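Local coordinates for protein teichoic acid D-alanine hydrolase (Staphylococcus aureus, PDB 5ZH8) that removes D-alanine esters from wall teichoic and lipoteichoic acids of the cell envelope, affecting methicillin resistance and autolysis, at residues M290-Q303 against F351-A364. Residues are numbered along the deposited sequence; the frame is centred on the assembly and turned at random.
Sequences MTPTDMGKLITQIQ and FTVYYNDKYVVVLA
Ile-299 meets Tyr-355 in a CH-pi contact: its CG2 methyl stands 3.5 Å from the centroid of the ring, only 6° off the ring normal. Through its other branch, CD1 touches Val-353 CG1, the two side chains overlapping side by side and pointing opposite ways.

Toward the N-terminal end of helix 292-303 the packing is aliphatic and aromatic. With CG anti to the backbone N, Met-295 lays CG at the edge of the Phe-351 ring, 3.9 Å from CE1 and near the ring plane, while the same CG lies 3.7 Å from Val-353 CG2. Pro-292 CB rests against Val-362 CG1 at 3.8 Å, and its CG comes up to the methyl of Ala-364. Gly-296 presents its backbone to the strand, its CA 4.0 Å from Val-360 CG1.

The helix runs over the hairpin, nearly antiparallel to strand 359-364 (150°) and closer to it than to strand 351-355, as part of the helical layer on one side of the antiparallel sheet in this beta-lactamase-like fold. Helix 371-382 packs on the other sheet face, against Thr-352 and Tyr-354.

Polar contacts gather at the hairpin turn. Gln-303 NE2 donates to Asn-356 O (2.9 Å) almost straight, at 170°; the acceptor lies in the amide plane, although the donor sits above the carbonyl plane. A water donates to Asp-357 OD1 and accepts a weak bond from Gln-303 NE2; Tyr-389 OH also bonds that carboxylate oxygen. Asn-356 OD1 accepts from Lys-358 N, an Asx turn, and also from Tyr-359 N, which extends it to an Asx motif.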
loop_
_atom_site.group_PDB
_atom_site.type_symbol
_atom_site.label_atom_id
_atom_site.label_comp_id
_atom_site.label_asym_id
_atom_site.label_seq_id
_atom_site.Cartn_x
_atom_site.Cartn_y
_atom_site.Cartn_z
ATOM N N MET A 290 -1.215 9.281 18.058
ATOM C CA MET A 290 -1.155 8.604 19.357
ATOM C C MET A 290 0.147 7.845 19.512
ATOM O O MET A 290 0.627 7.241 18.559
ATOM C CB MET A 290 -2.267 7.554 19.488
ATOM C CG MET A 290 -3.675 8.074 19.614
ATOM S SD MET A 290 -4.825 6.728 20.022
ATOM C CE MET A 290 -4.778 6.814 21.809
ATOM N N THR A 291 0.685 7.841 20.729
ATOM C CA THR A 291 1.664 6.834 21.113
ATOM C C THR A 291 0.914 5.520 21.271
ATOM O O THR A 291 -0.221 5.517 21.738
ATOM C CB THR A 291 2.374 7.165 22.442
ATOM O OG1 THR A 291 1.412 7.338 23.483
ATOM C CG2 THR A 291 3.198 8.432 22.319
ATOM N N PRO A 292 1.533 4.399 20.867
ATOM C CA PRO A 292 0.943 3.073 21.113
ATOM C C PRO A 292 0.519 2.837 22.569
ATOM O O PRO A 292 -0.499 2.201 22.811
ATOM C CB PRO A 292 2.072 2.115 20.720
ATOM C CG PRO A 292 2.820 2.853 19.667
ATOM C CD PRO A 292 2.743 4.314 20.027
ATOM N N THR A 293 1.285 3.364 23.522
ATOM C CA THR A 293 0.967 3.212 24.941
ATOM C C THR A 293 -0.390 3.823 25.285
ATOM O O THR A 293 -1.182 3.200 25.990
ATOM C CB THR A 293 2.046 3.834 25.849
ATOM O OG1 THR A 293 2.199 5.220 25.531
ATOM C CG2 THR A 293 3.374 3.132 25.678
ATOM N N ASP A 294 -0.651 5.031 24.785
ATOM C CA ASP A 294 -1.933 5.711 25.006
ATOM C C ASP A 294 -3.113 4.937 24.433
ATOM O O ASP A 294 -4.192 4.912 25.036
ATOM C CB ASP A 294 -1.924 7.123 24.414
ATOM C CG ASP A 294 -1.623 8.201 25.449
ATOM O OD1 ASP A 294 -0.927 7.915 26.450
ATOM O OD2 ASP A 294 -2.094 9.347 25.257
ATOM N N MET A 295 -2.916 4.313 23.273
ATOM C CA MET A 295 -3.974 3.508 22.661
ATOM C C MET A 295 -4.327 2.306 23.529
ATOM O O MET A 295 -5.496 1.979 23.688
ATOM C CB MET A 295 -3.562 3.039 21.266
ATOM C CG MET A 295 -4.594 2.161 20.561
ATOM S SD MET A 295 -6.302 2.753 20.518
ATOM C CE MET A 295 -6.359 3.528 18.908
ATOM N N GLY A 296 -3.314 1.643 24.075
ATOM C CA GLY A 296 -3.540 0.550 25.012
ATOM C C GLY A 296 -4.179 1.056 26.293
ATOM O O GLY A 296 -5.091 0.430 26.833
ATOM N N LYS A 297 -3.691 2.195 26.778
ATOM C CA LYS A 297 -4.234 2.843 27.972
ATOM C C LYS A 297 -5.722 3.166 27.784
ATOM O O LYS A 297 -6.512 3.040 28.717
ATOM C CB LYS A 297 -3.434 4.120 28.281
ATOM C CG LYS A 297 -3.797 4.790 29.592
ATOM C CD LYS A 297 -3.106 6.135 29.777
ATOM C CE LYS A 297 -1.626 5.980 30.097
ATOM N NZ LYS A 297 -1.013 7.271 30.524
ATOM N N LEU A 298 -6.096 3.583 26.575
ATOM C CA LEU A 298 -7.494 3.858 26.239
ATOM C C LEU A 298 -8.363 2.602 26.290
ATOM O O LEU A 298 -9.414 2.592 26.920
ATOM C CB LEU A 298 -7.583 4.480 24.845
ATOM C CG LEU A 298 -8.967 4.614 24.217
ATOM C CD1 LEU A 298 -9.861 5.510 25.061
ATOM C CD2 LEU A 298 -8.822 5.132 22.795
ATOM N N ILE A 299 -7.919 1.553 25.616
ATOM C CA ILE A 299 -8.688 0.318 25.505
ATOM C C ILE A 299 -8.810 -0.409 26.842
ATOM O O ILE A 299 -9.885 -0.885 27.184
ATOM C CB ILE A 299 -8.071 -0.611 24.439
ATOM C CG1 ILE A 299 -8.315 -0.018 23.055
ATOM C CG2 ILE A 299 -8.656 -2.018 24.514
ATOM C CD1 ILE A 299 -7.328 -0.506 22.024
ATOM N N THR A 300 -7.716 -0.491 27.594
ATOM C CA THR A 300 -7.741 -1.179 28.882
ATOM C C THR A 300 -8.668 -0.479 29.873
ATOM O O THR A 300 -9.351 -1.135 30.659
ATOM C CB THR A 300 -6.346 -1.271 29.517
ATOM O OG1 THR A 300 -5.770 0.038 29.603
ATOM C CG2 THR A 300 -5.454 -2.189 28.713
ATOM N N GLN A 301 -8.682 0.851 29.839
ATOM C CA GLN A 301 -9.557 1.625 30.716
ATOM C C GLN A 301 -11.031 1.496 30.343
ATOM O O GLN A 301 -11.887 1.441 31.225
ATOM C CB GLN A 301 -9.143 3.085 30.727
ATOM C CG GLN A 301 -7.924 3.346 31.588
ATOM C CD GLN A 301 -7.615 4.821 31.685
ATOM O OE1 GLN A 301 -7.852 5.446 32.715
ATOM N NE2 GLN A 301 -7.105 5.392 30.601
ATOM N N ILE A 302 -11.325 1.443 29.048
ATOM C CA ILE A 302 -12.690 1.175 28.586
ATOM C C ILE A 302 -13.100 -0.238 29.012
ATOM O O ILE A 302 -14.209 -0.443 29.509
ATOM C CB ILE A 302 -12.837 1.361 27.058
ATOM C CG1 ILE A 302 -12.686 2.845 26.696
ATOM C CG2 ILE A 302 -14.189 0.852 26.578
ATOM C CD1 ILE A 302 -12.352 3.103 25.243
ATOM N N GLN A 303 -12.193 -1.195 28.840
ATOM C CA GLN A 303 -12.415 -2.566 29.283
ATOM C C GLN A 303 -12.717 -2.628 30.776
ATOM O O GLN A 303 -13.477 -3.490 31.220
ATOM C CB GLN A 303 -11.206 -3.452 28.959
ATOM C CG GLN A 303 -11.174 -3.965 27.526
ATOM C CD GLN A 303 -9.971 -4.842 27.252
ATOM O OE1 GLN A 303 -8.833 -4.453 27.516
ATOM N NE2 GLN A 303 -10.213 -6.030 26.718
ATOM N N PHE A 351 -1.551 1.882 11.635
ATOM C CA PHE A 351 -1.760 1.834 13.071
ATOM C C PHE A 351 -2.786 0.746 13.382
ATOM O O PHE A 351 -3.963 0.875 13.049
ATOM C CB PHE A 351 -2.241 3.200 13.560
ATOM C CG PHE A 351 -2.057 3.415 15.027
ATOM C CD1 PHE A 351 -3.011 2.976 15.926
ATOM C CD2 PHE A 351 -0.924 4.055 15.507
ATOM C CE1 PHE A 351 -2.840 3.170 17.280
ATOM C CE2 PHE A 351 -0.746 4.254 16.864
ATOM C CZ PHE A 351 -1.705 3.806 17.753
ATOM N N THR A 352 -2.329 -0.327 14.013
ATOM C CA THR A 352 -3.136 -1.528 14.149
ATOM C C THR A 352 -3.146 -2.003 15.597
ATOM O O THR A 352 -2.150 -1.884 16.306
ATOM C CB THR A 352 -2.622 -2.645 13.214
ATOM O OG1 THR A 352 -2.460 -2.128 11.881
ATOM C CG2 THR A 352 -3.591 -3.811 13.176
ATOM N N VAL A 353 -4.294 -2.520 16.027
ATOM C CA VAL A 353 -4.503 -2.952 17.405
ATOM C C VAL A 353 -5.237 -4.275 17.369
ATOM O O VAL A 353 -6.300 -4.378 16.769
ATOM C CB VAL A 353 -5.377 -1.961 18.215
ATOM C CG1 VAL A 353 -5.418 -2.365 19.681
ATOM C CG2 VAL A 353 -4.876 -0.530 18.076
ATOM N N TYR A 354 -4.655 -5.287 17.995
ATOM C CA TYR A 354 -5.335 -6.552 18.247
ATOM C C TYR A 354 -5.433 -6.672 19.750
ATOM O O TYR A 354 -4.442 -6.431 20.443
ATOM C CB TYR A 354 -4.510 -7.725 17.732
ATOM C CG TYR A 354 -4.729 -8.127 16.291
ATOM C CD1 TYR A 354 -5.177 -7.230 15.330
ATOM C CD2 TYR A 354 -4.430 -9.423 15.890
ATOM C CE1 TYR A 354 -5.348 -7.632 14.020
ATOM C CE2 TYR A 354 -4.589 -9.827 14.589
ATOM C CZ TYR A 354 -5.047 -8.938 13.659
ATOM O OH TYR A 354 -5.196 -9.390 12.373
ATOM N N TYR A 355 -6.610 -7.024 20.266
ATOM C CA TYR A 355 -6.725 -7.231 21.701
ATOM C C TYR A 355 -7.819 -8.177 22.129
ATOM O O TYR A 355 -8.723 -8.505 21.357
ATOM C CB TYR A 355 -6.871 -5.894 22.438
ATOM C CG TYR A 355 -8.216 -5.214 22.343
ATOM C CD1 TYR A 355 -9.229 -5.509 23.245
ATOM C CD2 TYR A 355 -8.458 -4.241 21.383
ATOM C CE1 TYR A 355 -10.450 -4.872 23.174
ATOM C CE2 TYR A 355 -9.685 -3.597 21.310
ATOM C CZ TYR A 355 -10.673 -3.917 22.208
ATOM O OH TYR A 355 -11.893 -3.292 22.143
ATOM N N ASN A 356 -7.686 -8.627 23.374
ATOM C CA ASN A 356 -8.704 -9.406 24.064
ATOM C C ASN A 356 -8.681 -9.021 25.555
ATOM O O ASN A 356 -8.227 -7.924 25.893
ATOM C CB ASN A 356 -8.520 -10.917 23.807
ATOM C CG ASN A 356 -7.207 -11.463 24.327
ATOM O OD1 ASN A 356 -6.587 -10.899 25.220
ATOM N ND2 ASN A 356 -6.792 -12.590 23.778
ATOM N N ASP A 357 -9.160 -9.888 26.444
ATOM C CA ASP A 357 -9.213 -9.541 27.866
ATOM C C ASP A 357 -7.866 -9.673 28.585
ATOM O O ASP A 357 -7.733 -9.208 29.714
ATOM C CB ASP A 357 -10.287 -10.361 28.582
ATOM C CG ASP A 357 -11.705 -9.920 28.229
ATOM O OD1 ASP A 357 -11.883 -8.987 27.414
ATOM O OD2 ASP A 357 -12.656 -10.522 28.767
ATOM N N LYS A 358 -6.874 -10.295 27.946
ATOM C CA LYS A 358 -5.538 -10.422 28.535
ATOM C C LYS A 358 -4.530 -9.465 27.891
ATOM O O LYS A 358 -3.833 -8.732 28.590
ATOM C CB LYS A 358 -5.025 -11.858 28.418
ATOM C CG LYS A 358 -3.819 -12.138 29.304
ATOM C CD LYS A 358 -3.306 -13.554 29.135
ATOM C CE LYS A 358 -2.057 -13.815 29.966
ATOM N NZ LYS A 358 -1.413 -15.113 29.605
ATOM N N TYR A 359 -4.451 -9.482 26.566
ATOM C CA TYR A 359 -3.472 -8.679 25.848
ATOM C C TYR A 359 -4.107 -7.547 25.052
ATOM O O TYR A 359 -5.152 -7.727 24.429
ATOM C CB TYR A 359 -2.669 -9.560 24.887
ATOM C CG TYR A 359 -1.769 -10.551 25.573
ATOM C CD1 TYR A 359 -0.600 -10.140 26.194
ATOM C CD2 TYR A 359 -2.092 -11.903 25.609
ATOM C CE1 TYR A 359 0.228 -11.046 26.826
ATOM C CE2 TYR A 359 -1.269 -12.819 26.237
ATOM C CZ TYR A 359 -0.107 -12.387 26.838
ATOM O OH TYR A 359 0.716 -13.291 27.462
ATOM N N VAL A 360 -3.465 -6.384 25.074
ATOM C CA VAL A 360 -3.725 -5.348 24.081
ATOM C C VAL A 360 -2.418 -5.107 23.352
ATOM O O VAL A 360 -1.443 -4.670 23.953
ATOM C CB VAL A 360 -4.231 -4.025 24.701
ATOM C CG1 VAL A 360 -4.564 -3.020 23.603
ATOM C CG2 VAL A 360 -5.442 -4.275 25.587
ATOM N N VAL A 361 -2.408 -5.420 22.061
ATOM C CA VAL A 361 -1.214 -5.299 21.232
ATOM C C VAL A 361 -1.427 -4.156 20.259
ATOM O O VAL A 361 -2.330 -4.209 19.431
ATOM C CB VAL A 361 -0.931 -6.601 20.445
ATOM C CG1 VAL A 361 0.397 -6.504 19.704
ATOM C CG2 VAL A 361 -0.947 -7.800 21.377
ATOM N N VAL A 362 -0.595 -3.124 20.377
ATOM C CA VAL A 362 -0.673 -1.944 19.517
ATOM C C VAL A 362 0.615 -1.867 18.717
ATOM O O VAL A 362 1.699 -1.784 19.298
ATOM C CB VAL A 362 -0.835 -0.637 20.338
ATOM C CG1 VAL A 362 -1.101 0.553 19.415
ATOM C CG2 VAL A 362 -1.931 -0.782 21.385
ATOM N N LEU A 363 0.495 -1.902 17.392
ATOM C CA LEU A 363 1.655 -1.911 16.512
ATOM C C LEU A 363 1.549 -0.769 15.510
ATOM O O LEU A 363 0.639 -0.741 14.678
ATOM C CB LEU A 363 1.757 -3.255 15.792
ATOM C CG LEU A 363 3.133 -3.609 15.217
ATOM C CD1 LEU A 363 4.142 -3.805 16.341
ATOM C CD2 LEU A 363 3.069 -4.846 14.332
ATOM N N ALA A 364 2.484 0.174 15.606
ATOM C CA ALA A 364 2.483 1.366 14.766
ATOM C C ALA A 364 3.643 1.323 13.773
ATOM O O ALA A 364 4.796 1.142 14.156
ATOM C CB ALA A 364 2.569 2.617 15.630
HETATM O O HOH W 1 -13.363 -6.771 27.426
#